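Local coordinates for protein ftsY (Mycoplasma mycoides, PDB 1ZU4) that acts as the receptor of the signal recognition particle, joining a helical bundle to a domain of the P-loop NTPase clan, at residues E102-I107 with Q222-A227; S257-T262 with E278-P283; N59-K64 with V79-Q84; L12-N17 with V306-G311; I138-T143 with V164-A169. One frame throughout, in Å; residues are numbered along the deposited sequence.

Contact 1. Residues E102-I107 with Q222-A227; sequences ENRLNI and QVEKSA
Glu224 and Leu105 illustrate how one folded acid can fasten a loop to the start of a strand. Glu224 CG, beside the backbone N (chi1 -74°), lies 3.4 Å from Leu105 O, and the bend at chi2 (-68°) turns the carboxylate so that OE2 accepts the amide of Leu105, N to OE2 being 3.1 Å. The donor arrives from above the carboxylate plane, with an N-H...O angle of 148°. Next to this bond the packing is close and apolar: Ile107 CD1 lies 3.9 Å from Ala227 CB and also touches the Glu224 methylene CG. A type I turn from Glu224 to Ala227 sets acid and methyl along the run from Leu105 to Ile107.

The outer side is looser. Arg104 meets the carboxylate mainly through CB and CD, and its NH1 stays 3.9 Å from Ser226 OG without a bond. Its NE is instead held by Asn106 OD1 at 3.0 Å, while NH2 forms a salt bridge with Asp99.

The two segments belong to the opening of strand 106-111 and to the loop between helix 206-221 and strand 230-236. Ile107 reaches Ile184 of helix 176-189 and, together with Ala227, Ile220 of helix 206-221.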
# COMPACT_ATOMS: atom_id res chain seq x y z
N GLU A 102 13.85 -0.58 17.22
CA GLU A 102 13.86 0.35 18.36
C GLU A 102 15.16 1.11 18.52
O GLU A 102 15.17 2.24 19.01
CB GLU A 102 13.63 -0.44 19.65
CG GLU A 102 12.33 -1.19 19.65
CD GLU A 102 11.17 -0.27 19.63
OE1 GLU A 102 10.98 0.51 20.61
OE2 GLU A 102 10.44 -0.33 18.62
N ASN A 103 16.28 0.48 18.21
CA ASN A 103 17.52 1.08 18.64
C ASN A 103 18.25 1.88 17.57
O ASN A 103 19.50 1.98 17.59
CB ASN A 103 18.43 0.03 19.30
CG ASN A 103 18.37 -1.35 18.59
OD1 ASN A 103 18.18 -1.45 17.37
ND2 ASN A 103 18.56 -2.41 19.37
N ARG A 104 17.50 2.44 16.61
CA ARG A 104 18.13 3.20 15.53
C ARG A 104 17.26 4.32 14.96
O ARG A 104 16.08 4.48 15.33
CB ARG A 104 18.58 2.27 14.42
CG ARG A 104 17.45 1.84 13.51
CD ARG A 104 17.90 0.94 12.40
NE ARG A 104 16.70 0.56 11.66
CZ ARG A 104 16.60 -0.46 10.84
NH1 ARG A 104 17.64 -1.24 10.57
NH2 ARG A 104 15.45 -0.70 10.25
N LEU A 105 17.86 5.09 14.07
CA LEU A 105 17.11 6.05 13.30
C LEU A 105 16.57 5.36 12.06
O LEU A 105 17.30 5.05 11.12
CB LEU A 105 17.96 7.28 12.98
CG LEU A 105 17.37 8.25 11.96
CD1 LEU A 105 16.11 8.84 12.44
CD2 LEU A 105 18.48 9.30 11.70
N ASN A 106 15.29 5.05 12.08
CA ASN A 106 14.66 4.38 10.95
C ASN A 106 14.45 5.45 9.88
O ASN A 106 14.07 6.58 10.17
CB ASN A 106 13.32 3.75 11.39
CG ASN A 106 13.51 2.72 12.48
OD1 ASN A 106 13.98 1.61 12.21
ND2 ASN A 106 13.24 3.11 13.73
N ILE A 107 14.69 5.10 8.62
CA ILE A 107 14.51 6.08 7.55
C ILE A 107 13.67 5.46 6.43
O ILE A 107 14.09 4.49 5.82
CB ILE A 107 15.88 6.59 7.01
CG1 ILE A 107 16.76 7.15 8.15
CG2 ILE A 107 15.62 7.64 5.98
CD1 ILE A 107 18.22 7.59 7.73
N GLN A 222 25.59 7.56 5.20
CA GLN A 222 26.69 8.00 6.08
C GLN A 222 26.29 7.90 7.55
O GLN A 222 27.15 7.78 8.42
CB GLN A 222 27.08 9.45 5.81
CG GLN A 222 27.82 9.63 4.48
CD GLN A 222 28.16 11.06 4.28
OE1 GLN A 222 28.95 11.62 5.02
NE2 GLN A 222 27.53 11.69 3.29
N VAL A 223 24.99 7.95 7.81
CA VAL A 223 24.49 7.87 9.19
C VAL A 223 23.96 6.46 9.56
O VAL A 223 24.12 5.98 10.71
CB VAL A 223 23.46 8.99 9.45
CG1 VAL A 223 23.05 9.00 10.84
CG2 VAL A 223 24.08 10.35 9.11
N GLU A 224 23.39 5.79 8.56
CA GLU A 224 22.62 4.56 8.75
C GLU A 224 22.91 3.75 7.49
O GLU A 224 22.33 4.00 6.44
CB GLU A 224 21.10 4.84 8.86
CG GLU A 224 20.58 5.46 10.18
CD GLU A 224 20.68 4.53 11.38
OE1 GLU A 224 20.91 3.31 11.19
OE2 GLU A 224 20.54 5.03 12.52
N LYS A 225 23.82 2.81 7.60
CA LYS A 225 24.36 2.09 6.44
C LYS A 225 23.30 1.33 5.65
O LYS A 225 23.33 1.30 4.45
CB LYS A 225 25.45 1.13 6.93
CG LYS A 225 26.74 1.82 7.38
CD LYS A 225 27.57 0.93 8.39
CE LYS A 225 28.76 1.74 9.00
NZ LYS A 225 29.64 0.94 9.93
N SER A 226 22.33 0.75 6.35
CA SER A 226 21.25 -0.02 5.72
C SER A 226 20.04 0.86 5.29
O SER A 226 19.04 0.36 4.75
CB SER A 226 20.81 -1.15 6.69
OG SER A 226 20.51 -0.62 7.99
N ALA A 227 20.14 2.18 5.49
CA ALA A 227 19.07 3.10 5.01
C ALA A 227 19.12 3.28 3.46
O ALA A 227 20.16 3.01 2.84
CB ALA A 227 19.17 4.42 5.72

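Contact 2. Residues S257-T262 with E278-P283; sequences SGIILT and ELLNIP
Ile259 and Ile282 meet with their side chains at about a right angle, the CG1 branch of the first resting 3.9 Å from CG2 of the second. Ile259 crosses Leu280 at a similar angle: its terminal CD1 comes to 4.1 Å from Leu280 CD2, so one strand isoleucine is touched by a residue from the last turn of helix 272-280 and by another from the loop that follows. The branching of Ile282 explains its double role. A chi1 of -66° leaves CG2 turned to the strand, where it also approaches Gly258 CA at 3.5 Å.

Asn281, the first residue to leave the helix, has a positive phi of 56°, and the chain then changes course toward the sheet. This is the return half of a beta-alpha-beta crossover, in which strand 258-262, helix 272-280 and strand 284-288 follow one another in the P-loop NTPase type of fold. Pro283 O already accepts Ile259 N at 2.9 Å, in the carbonyl plane, just before strand 284-288 begins. Leu280 also packs on Val244 and Ala247 of helix 241-250, and Ile259 on Leu233 and Ile235 of strand 230-236.

Chemically, the polar work falls to a single backbone bond, bent to 137° at the hydrogen and supplemented by a CH...O contact of 3.3 Å between Gly258 CA and the same Pro283 O. Proline has no amide hydrogen, so at Pro283 the backbone can take part only as acceptor; pairing continues between Ile259 and Lys285, with the apolar contacts of Ile259, Leu280 and Ile282 beside it.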
# COMPACT_ATOMS: atom_id res chain seq x y z
N SER A 257 10.54 -1.18 -1.73
CA SER A 257 10.58 -2.33 -0.77
C SER A 257 9.19 -2.71 -0.34
O SER A 257 9.00 -3.80 0.18
CB SER A 257 11.40 -2.00 0.52
OG SER A 257 10.80 -0.88 1.20
N GLY A 258 8.19 -1.84 -0.59
CA GLY A 258 6.85 -2.12 -0.21
C GLY A 258 5.85 -1.11 -0.76
O GLY A 258 6.22 -0.09 -1.34
N ILE A 259 4.59 -1.39 -0.54
CA ILE A 259 3.47 -0.61 -1.08
C ILE A 259 2.54 -0.11 0.05
O ILE A 259 2.26 -0.82 1.03
CB ILE A 259 2.61 -1.47 -2.08
CG1 ILE A 259 3.43 -2.03 -3.29
CG2 ILE A 259 1.37 -0.72 -2.62
CD1 ILE A 259 4.17 -1.03 -4.06
N ILE A 260 2.02 1.09 -0.14
CA ILE A 260 0.96 1.67 0.65
C ILE A 260 -0.24 1.78 -0.30
O ILE A 260 -0.19 2.55 -1.22
CB ILE A 260 1.32 3.09 1.15
CG1 ILE A 260 2.63 3.07 2.00
CG2 ILE A 260 0.19 3.68 1.96
CD1 ILE A 260 2.97 4.47 2.55
N LEU A 261 -1.29 1.01 -0.04
CA LEU A 261 -2.51 0.94 -0.84
C LEU A 261 -3.53 1.88 -0.19
O LEU A 261 -4.00 1.60 0.87
CB LEU A 261 -3.05 -0.50 -0.80
CG LEU A 261 -4.30 -0.74 -1.69
CD1 LEU A 261 -4.04 -0.42 -3.17
CD2 LEU A 261 -4.84 -2.16 -1.52
N THR A 262 -3.86 2.98 -0.85
CA THR A 262 -4.74 3.99 -0.30
C THR A 262 -6.10 3.90 -0.91
O THR A 262 -6.28 3.25 -1.97
CB THR A 262 -4.22 5.41 -0.59
OG1 THR A 262 -4.12 5.60 -2.01
CG2 THR A 262 -2.85 5.61 0.05
N GLU A 278 0.51 -10.08 -8.05
CA GLU A 278 0.88 -10.72 -9.34
C GLU A 278 1.79 -9.82 -10.19
O GLU A 278 2.88 -10.24 -10.57
CB GLU A 278 -0.37 -11.11 -10.16
CG GLU A 278 -0.07 -11.74 -11.52
CD GLU A 278 0.59 -13.08 -11.39
OE1 GLU A 278 0.31 -13.81 -10.42
OE2 GLU A 278 1.42 -13.38 -12.26
N LEU A 279 1.35 -8.60 -10.48
CA LEU A 279 2.12 -7.77 -11.37
C LEU A 279 3.44 -7.25 -10.78
O LEU A 279 4.41 -7.25 -11.50
CB LEU A 279 1.31 -6.58 -11.92
CG LEU A 279 1.87 -6.05 -13.27
CD1 LEU A 279 1.56 -7.06 -14.39
CD2 LEU A 279 1.35 -4.66 -13.64
N LEU A 280 3.45 -6.79 -9.52
CA LEU A 280 4.61 -6.13 -8.91
C LEU A 280 5.46 -7.05 -8.12
O LEU A 280 6.65 -6.86 -8.09
CB LEU A 280 4.21 -4.94 -7.98
CG LEU A 280 3.75 -3.66 -8.76
CD1 LEU A 280 2.31 -3.76 -9.16
CD2 LEU A 280 3.95 -2.41 -7.91
N ASN A 281 4.85 -8.05 -7.49
CA ASN A 281 5.51 -8.97 -6.59
C ASN A 281 6.22 -8.24 -5.46
O ASN A 281 7.38 -8.57 -5.11
CB ASN A 281 6.52 -9.85 -7.35
CG ASN A 281 6.92 -11.05 -6.57
OD1 ASN A 281 6.16 -11.51 -5.72
ND2 ASN A 281 8.13 -11.56 -6.85
N ILE A 282 5.54 -7.21 -4.94
CA ILE A 282 6.08 -6.40 -3.85
C ILE A 282 5.00 -6.40 -2.77
O ILE A 282 3.84 -6.25 -3.10
CB ILE A 282 6.38 -4.92 -4.28
CG1 ILE A 282 7.50 -4.83 -5.31
CG2 ILE A 282 6.75 -4.07 -3.08
CD1 ILE A 282 7.47 -3.55 -6.16
N PRO A 283 5.37 -6.55 -1.48
CA PRO A 283 4.33 -6.60 -0.46
C PRO A 283 3.64 -5.29 -0.24
O PRO A 283 4.28 -4.21 -0.18
CB PRO A 283 5.08 -6.97 0.81
CG PRO A 283 6.46 -7.34 0.39
CD PRO A 283 6.73 -6.66 -0.89

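Contact 3. Residues N59-K64 with V79-Q84; sequences NLVRKK and VESLYQ
Lys64 sets off with CG anti to its carbonyl carbon, runs nearly straight along the aliphatic chain and bends only at its last torsion (chi4 -74°). That final turn places NZ between two acceptors of the facing helix, Glu80 and Gln84. Glu80 reaches across with an extended chain and forms a salt bridge, NZ to OE2 2.6 Å, through its anti lone pair. Gln84 comes from the opposite direction to the lysine; its OE1 takes NZ at 2.7 Å, the ammonium standing 44° out of the amide plane. Two acceptors one helical turn apart thus hold one nitrogen, and the carboxylate would be expected to stabilise the lysine's positive charge.

Helices 51-64 and 71-87 are successive members of the helical bundle, or N domain, of an SRP54-type protein; the axes of segments 59-64 and 79-84 pass 8.8 Å apart, inclined at 135°, an oblique antiparallel crossing. A small residue permits the close passage: Ser81 CB is only 3.5 Å from Leu60 CB, tighter than usual carbon contact. The serine hydroxyl does not bond across the gap; OG is tied to Ala77 O of its own helix and lies against Val61 CG2 at 3.5 Å. Beyond it, Leu60 directs CD1 to within 3.6 Å of Ser81 O and CD2 toward Gln84. Val61 packs also on Phe37 of helix 34-46.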
# COMPACT_ATOMS: atom_id res chain seq x y z
N ASN A 59 -8.08 -22.81 -9.36
CA ASN A 59 -7.40 -24.12 -9.21
C ASN A 59 -7.32 -24.58 -7.77
O ASN A 59 -7.58 -25.74 -7.47
CB ASN A 59 -6.02 -24.14 -9.85
CG ASN A 59 -6.09 -24.22 -11.35
OD1 ASN A 59 -5.12 -23.87 -12.04
ND2 ASN A 59 -7.23 -24.64 -11.88
N LEU A 60 -6.96 -23.65 -6.88
CA LEU A 60 -7.03 -23.90 -5.44
C LEU A 60 -8.41 -24.31 -4.90
O LEU A 60 -8.50 -25.27 -4.13
CB LEU A 60 -6.51 -22.67 -4.70
CG LEU A 60 -4.97 -22.58 -4.65
CD1 LEU A 60 -4.57 -21.19 -4.19
CD2 LEU A 60 -4.36 -23.72 -3.78
N VAL A 61 -9.46 -23.57 -5.27
CA VAL A 61 -10.83 -23.94 -4.88
C VAL A 61 -11.17 -25.35 -5.45
O VAL A 61 -11.67 -26.22 -4.75
CB VAL A 61 -11.88 -22.95 -5.39
CG1 VAL A 61 -13.30 -23.49 -5.11
CG2 VAL A 61 -11.72 -21.56 -4.71
N ARG A 62 -10.79 -25.59 -6.70
CA ARG A 62 -11.05 -26.89 -7.33
C ARG A 62 -10.30 -28.00 -6.59
O ARG A 62 -10.81 -29.10 -6.42
CB ARG A 62 -10.74 -26.80 -8.83
CG ARG A 62 -10.63 -28.17 -9.45
CD ARG A 62 -11.10 -28.28 -10.87
NE ARG A 62 -11.17 -27.11 -11.75
CZ ARG A 62 -12.05 -27.09 -12.76
NH1 ARG A 62 -12.86 -28.12 -12.89
NH2 ARG A 62 -12.13 -26.07 -13.62
N LYS A 63 -9.10 -27.71 -6.10
CA LYS A 63 -8.32 -28.69 -5.37
C LYS A 63 -8.90 -29.05 -4.00
O LYS A 63 -8.85 -30.20 -3.58
CB LYS A 63 -6.90 -28.17 -5.19
CG LYS A 63 -5.96 -29.29 -4.79
CD LYS A 63 -4.64 -29.14 -5.53
CE LYS A 63 -3.73 -28.22 -4.76
NZ LYS A 63 -3.40 -28.87 -3.45
N LYS A 64 -9.44 -28.04 -3.32
CA LYS A 64 -10.00 -28.16 -1.96
C LYS A 64 -11.39 -28.79 -1.92
O LYS A 64 -11.93 -29.12 -0.85
CB LYS A 64 -10.07 -26.75 -1.36
CG LYS A 64 -8.72 -26.19 -1.00
CD LYS A 64 -8.68 -24.69 -0.83
CE LYS A 64 -7.23 -24.19 -0.99
NZ LYS A 64 -6.37 -24.54 0.20
N VAL A 79 -12.37 -18.44 0.36
CA VAL A 79 -11.70 -17.53 1.32
C VAL A 79 -10.23 -17.97 1.52
O VAL A 79 -9.34 -17.16 1.41
CB VAL A 79 -12.47 -17.44 2.68
CG1 VAL A 79 -11.67 -16.63 3.69
CG2 VAL A 79 -13.85 -16.77 2.49
N GLU A 80 -10.02 -19.26 1.74
CA GLU A 80 -8.72 -19.84 1.91
C GLU A 80 -7.86 -19.74 0.67
O GLU A 80 -6.68 -19.45 0.76
CB GLU A 80 -8.86 -21.31 2.36
CG GLU A 80 -7.55 -22.06 2.52
CD GLU A 80 -7.78 -23.44 3.16
OE1 GLU A 80 -8.33 -23.49 4.29
OE2 GLU A 80 -7.43 -24.46 2.53
N SER A 81 -8.46 -19.94 -0.50
CA SER A 81 -7.73 -19.87 -1.79
C SER A 81 -7.30 -18.46 -2.16
O SER A 81 -6.30 -18.29 -2.85
CB SER A 81 -8.54 -20.49 -2.94
OG SER A 81 -8.93 -21.86 -2.66
N LEU A 82 -8.07 -17.46 -1.71
CA LEU A 82 -7.74 -16.04 -1.96
C LEU A 82 -6.49 -15.68 -1.17
O LEU A 82 -5.53 -15.15 -1.72
CB LEU A 82 -8.90 -15.13 -1.59
CG LEU A 82 -10.12 -15.16 -2.54
CD1 LEU A 82 -11.32 -14.55 -1.84
CD2 LEU A 82 -9.89 -14.48 -3.93
N TYR A 83 -6.52 -16.01 0.12
CA TYR A 83 -5.39 -15.82 1.00
C TYR A 83 -4.16 -16.56 0.49
O TYR A 83 -3.04 -16.00 0.47
CB TYR A 83 -5.78 -16.31 2.41
CG TYR A 83 -4.64 -16.43 3.33
CD1 TYR A 83 -4.22 -15.34 4.11
CD2 TYR A 83 -3.94 -17.63 3.42
CE1 TYR A 83 -3.18 -15.45 4.95
CE2 TYR A 83 -2.85 -17.75 4.24
CZ TYR A 83 -2.50 -16.66 5.02
OH TYR A 83 -1.44 -16.76 5.83
N GLN A 84 -4.32 -17.85 0.13
CA GLN A 84 -3.17 -18.65 -0.40
C GLN A 84 -2.56 -18.12 -1.72
O GLN A 84 -1.33 -18.20 -1.95
CB GLN A 84 -3.53 -20.14 -0.49
CG GLN A 84 -3.79 -20.71 0.90
CD GLN A 84 -3.96 -22.21 0.92
OE1 GLN A 84 -4.30 -22.84 -0.08
NE2 GLN A 84 -3.75 -22.79 2.09

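Contact 4. Residues L12-N17 with V306-G311; sequences LKSAFN and VHLSSG
Leu308 O is gripped from two directions, by a water that donates to it at 2.6 Å and by the CA-H of Ala15, whose CA lies 3.2 Å away. The helix pair is the one that joins the two ends of the modelled NG fragment: helix 12-27, near the N terminus, packs against the C-terminal end of helix 301-308, the last helix of the chain. In SRP-type NG proteins the final helix characteristically leaves the NTPase domain and lies along the helical bundle, and the contact is consistent with that plan.

The same water also donates to Ala15 O and accepts Gly311 N at 2.9 Å, so that it bridges the two segments and, within one of them, links a carbonyl of the last helical turn to an amide three residues on. Backbone polar groups are thereby satisfied where no direct hydrogen bond crosses the contact.

Ala15 is small enough to let the chains come this near. Its CB sits 3.3 Å from both Leu308 O and His307 O. On one flank Leu308, with CG anti to the backbone N (chi1 176°), swings CD1 to Ser14, 3.6 Å from Ser14 O. Met11 lies against both His307 and Leu308, while the imidazole of His307 turns off and bonds through NE2 to Gln303. At the other flank Ser310 folds its hydroxyl back toward the helix, and OG donates to His307 O at 2.8 Å, tilted 24° from the carbonyl plane, while standing 3.8 Å from Ala15 CB.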
# COMPACT_ATOMS: atom_id res chain seq x y z
N LEU A 12 -15.97 -2.19 2.82
CA LEU A 12 -17.42 -2.22 2.65
C LEU A 12 -17.88 -2.28 1.19
O LEU A 12 -18.75 -3.11 0.86
CB LEU A 12 -18.04 -1.01 3.35
CG LEU A 12 -19.54 -0.93 3.53
CD1 LEU A 12 -20.06 -2.16 4.30
CD2 LEU A 12 -19.80 0.36 4.30
N LYS A 13 -17.35 -1.41 0.33
CA LYS A 13 -17.82 -1.34 -1.05
C LYS A 13 -17.37 -2.57 -1.83
O LYS A 13 -18.14 -3.10 -2.61
CB LYS A 13 -17.29 -0.10 -1.79
CG LYS A 13 -17.96 1.22 -1.46
CD LYS A 13 -17.64 2.23 -2.55
CE LYS A 13 -18.27 3.58 -2.24
NZ LYS A 13 -17.47 4.35 -1.26
N SER A 14 -16.11 -3.01 -1.66
CA SER A 14 -15.61 -4.16 -2.43
C SER A 14 -16.29 -5.46 -1.98
O SER A 14 -16.56 -6.36 -2.79
CB SER A 14 -14.07 -4.26 -2.36
OG SER A 14 -13.65 -4.30 -1.02
N ALA A 15 -16.57 -5.57 -0.68
CA ALA A 15 -17.24 -6.74 -0.14
C ALA A 15 -18.68 -6.82 -0.65
O ALA A 15 -19.17 -7.89 -0.97
CB ALA A 15 -17.21 -6.71 1.37
N PHE A 16 -19.35 -5.68 -0.74
CA PHE A 16 -20.69 -5.66 -1.28
C PHE A 16 -20.76 -6.18 -2.73
O PHE A 16 -21.64 -6.98 -3.07
CB PHE A 16 -21.29 -4.25 -1.27
CG PHE A 16 -22.67 -4.22 -1.89
CD1 PHE A 16 -23.77 -4.66 -1.15
CD2 PHE A 16 -22.85 -3.85 -3.23
CE1 PHE A 16 -25.06 -4.69 -1.74
CE2 PHE A 16 -24.13 -3.88 -3.82
CZ PHE A 16 -25.22 -4.30 -3.07
N ASN A 17 -19.89 -5.66 -3.58
CA ASN A 17 -19.76 -6.09 -4.97
C ASN A 17 -19.44 -7.60 -5.16
O ASN A 17 -20.05 -8.30 -5.98
CB ASN A 17 -18.65 -5.25 -5.57
CG ASN A 17 -18.72 -5.16 -7.07
OD1 ASN A 17 -19.35 -4.23 -7.64
ND2 ASN A 17 -18.00 -6.06 -7.74
N VAL A 306 -10.72 -11.69 4.64
CA VAL A 306 -11.91 -11.93 5.49
C VAL A 306 -12.95 -10.80 5.38
O VAL A 306 -14.15 -11.04 5.24
CB VAL A 306 -11.46 -12.22 6.96
CG1 VAL A 306 -12.62 -12.07 7.93
CG2 VAL A 306 -10.86 -13.64 7.04
N HIS A 307 -12.50 -9.55 5.42
CA HIS A 307 -13.42 -8.42 5.28
C HIS A 307 -13.96 -8.25 3.84
O HIS A 307 -15.13 -7.85 3.63
CB HIS A 307 -12.78 -7.14 5.86
CG HIS A 307 -12.59 -7.21 7.35
ND1 HIS A 307 -13.63 -7.04 8.23
CD2 HIS A 307 -11.49 -7.47 8.10
CE1 HIS A 307 -13.18 -7.17 9.47
NE2 HIS A 307 -11.89 -7.43 9.42
N LEU A 308 -13.15 -8.60 2.86
CA LEU A 308 -13.62 -8.65 1.44
C LEU A 308 -14.72 -9.67 1.30
O LEU A 308 -15.67 -9.47 0.54
CB LEU A 308 -12.49 -9.09 0.49
CG LEU A 308 -12.84 -9.28 -1.01
CD1 LEU A 308 -13.57 -8.03 -1.60
CD2 LEU A 308 -11.56 -9.57 -1.77
N SER A 309 -14.59 -10.74 2.08
CA SER A 309 -15.49 -11.89 2.04
C SER A 309 -16.70 -11.80 2.97
O SER A 309 -17.52 -12.70 2.95
CB SER A 309 -14.69 -13.15 2.38
OG SER A 309 -13.70 -13.33 1.37
N SER A 310 -16.80 -10.71 3.74
CA SER A 310 -17.72 -10.62 4.87
C SER A 310 -19.17 -10.72 4.46
O SER A 310 -19.99 -11.28 5.21
CB SER A 310 -17.50 -9.34 5.68
OG SER A 310 -17.63 -8.19 4.86
N GLY A 311 -19.47 -10.22 3.25
CA GLY A 311 -20.82 -10.22 2.73
C GLY A 311 -21.38 -11.59 2.40
O GLY A 311 -22.59 -11.76 2.34
O HOH W 1 -18.18 -10.08 0.68

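Contact 5. Residues I138-T143 with V164-A169; sequences IAAADT and VDLVKA
Ile138 is held to the neighbouring strand at both ends of its backbone, its N giving a bond to Asp165 O at 2.9 Å and its O taking one from Val167 N at 2.8 Å. Ala140 N continues the ladder to Val167 O at 3.0 Å. This alternation, one residue bonded to the two that flank its opposite number, is the signature of parallel strands, and the bond from Val167 N is almost linear, 177° at the hydrogen.

Over this backbone frame lies a tight aliphatic layer. With chi1 at -65° the two branches of Ile138 part to separate partners: CD1 meets Val164 CG1 at 3.5 Å, and CG2 meets Leu166 CD1 at the same separation, both closer than ordinary carbon contact. Leu166 CD1 extends onward to Ala140 CB.

Ala140 is the centre of an inverse gamma turn, and past it the strands part. A water takes over where the next direct bond would come, donating to Ala140 O and accepting Ala169 N at 3.0 Å. Further along, the methyls Thr143 CG2 and Ala169 CB still touch, and Thr143 OG1 is fixed by Ala174 O.

Both strands belong to a beta-alpha-beta unit whose helix is 146-156, and strand 164-167 forms one margin of the sheet in this chain. Ile138 and Val164 face helix 118-131, with Leu152 of helix 146-156 also on Ile138, while Ala139 and Val167 turn to helix 176-189; strand 194-198 adjoins Ala139 from the far side.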
# COMPACT_ATOMS: atom_id res chain seq x y z
N ILE A 138 9.82 14.66 9.49
CA ILE A 138 9.52 14.64 8.06
C ILE A 138 10.44 15.60 7.30
O ILE A 138 10.70 16.75 7.75
CB ILE A 138 8.06 15.07 7.80
CG1 ILE A 138 7.07 14.05 8.40
CG2 ILE A 138 7.77 15.27 6.33
CD1 ILE A 138 5.72 14.66 8.71
N ALA A 139 10.93 15.12 6.15
CA ALA A 139 11.74 15.89 5.24
C ALA A 139 10.89 16.12 4.06
O ALA A 139 10.66 15.20 3.29
CB ALA A 139 13.07 15.12 4.80
N ALA A 140 10.41 17.35 3.93
CA ALA A 140 9.63 17.82 2.78
C ALA A 140 10.51 17.99 1.54
O ALA A 140 10.73 19.14 1.08
CB ALA A 140 8.96 19.16 3.14
N ALA A 141 10.98 16.88 0.98
CA ALA A 141 11.93 16.91 -0.14
C ALA A 141 11.28 16.83 -1.52
O ALA A 141 11.98 16.70 -2.52
CB ALA A 141 12.99 15.82 0.01
N ASP A 142 9.95 16.91 -1.55
CA ASP A 142 9.24 17.17 -2.80
C ASP A 142 9.15 18.67 -2.92
O ASP A 142 8.16 19.29 -2.51
CB ASP A 142 7.85 16.55 -2.79
CG ASP A 142 7.18 16.59 -4.15
OD1 ASP A 142 7.55 17.42 -5.02
OD2 ASP A 142 6.27 15.77 -4.37
N THR A 143 10.21 19.25 -3.47
CA THR A 143 10.33 20.70 -3.62
C THR A 143 9.78 21.17 -4.98
O THR A 143 9.85 22.36 -5.28
CB THR A 143 11.80 21.18 -3.46
OG1 THR A 143 12.59 20.60 -4.51
CG2 THR A 143 12.42 20.77 -2.12
N VAL A 164 5.80 14.93 16.01
CA VAL A 164 6.15 15.01 14.59
C VAL A 164 6.59 16.43 14.24
O VAL A 164 5.81 17.39 14.38
CB VAL A 164 5.00 14.64 13.64
CG1 VAL A 164 5.50 14.71 12.18
CG2 VAL A 164 4.38 13.26 13.96
N ASP A 165 7.83 16.52 13.74
CA ASP A 165 8.47 17.77 13.33
C ASP A 165 8.75 17.71 11.83
O ASP A 165 8.76 16.63 11.26
CB ASP A 165 9.79 17.95 14.08
CG ASP A 165 9.58 18.12 15.58
OD1 ASP A 165 8.58 18.76 15.96
OD2 ASP A 165 10.40 17.60 16.37
N LEU A 166 8.96 18.89 11.23
CA LEU A 166 9.13 19.05 9.77
C LEU A 166 10.34 19.89 9.43
O LEU A 166 10.51 21.00 9.98
CB LEU A 166 7.92 19.79 9.17
CG LEU A 166 7.95 19.98 7.65
CD1 LEU A 166 7.56 18.70 6.91
CD2 LEU A 166 7.05 21.11 7.23
N VAL A 167 11.16 19.38 8.51
CA VAL A 167 12.24 20.15 7.89
C VAL A 167 11.84 20.43 6.44
O VAL A 167 11.35 19.54 5.72
CB VAL A 167 13.63 19.40 7.98
CG1 VAL A 167 14.70 20.11 7.20
CG2 VAL A 167 14.06 19.29 9.45
N LYS A 168 12.06 21.65 5.98
CA LYS A 168 11.66 22.01 4.61
C LYS A 168 12.73 22.91 3.97
O LYS A 168 13.68 23.29 4.62
CB LYS A 168 10.30 22.72 4.61
CG LYS A 168 10.20 23.87 5.60
CD LYS A 168 9.01 24.75 5.32
CE LYS A 168 8.85 25.81 6.39
NZ LYS A 168 8.27 27.06 5.77
N ALA A 169 12.53 23.23 2.69
CA ALA A 169 13.35 24.18 1.94
C ALA A 169 12.95 25.63 2.26
O ALA A 169 11.75 25.94 2.37
CB ALA A 169 13.14 23.93 0.45
O HOH W 2 10.37 21.73 1.15

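In the fold
Contacts 1, 2 and 5 all belong to one sheet, yet differ with their place in it. Contact 5 pairs the marginal strand with its neighbour by a backbone ladder; contact 2 lies near the centre of the chain and brings a crossover back to the sheet; contact 1 sits at a strand's opening, partly exposed, and uses a side-chain carboxylate. Contacts 3 and 4 concern helices instead. The first has a charged, solvent-facing side and the second is more buried and water-bridged. Their centres are about 17 Å apart, and Val79 and Leu82 pack on Ser309, so the bundle meets the chain just past the final helix there. Contact 4 encloses all the others along the chain.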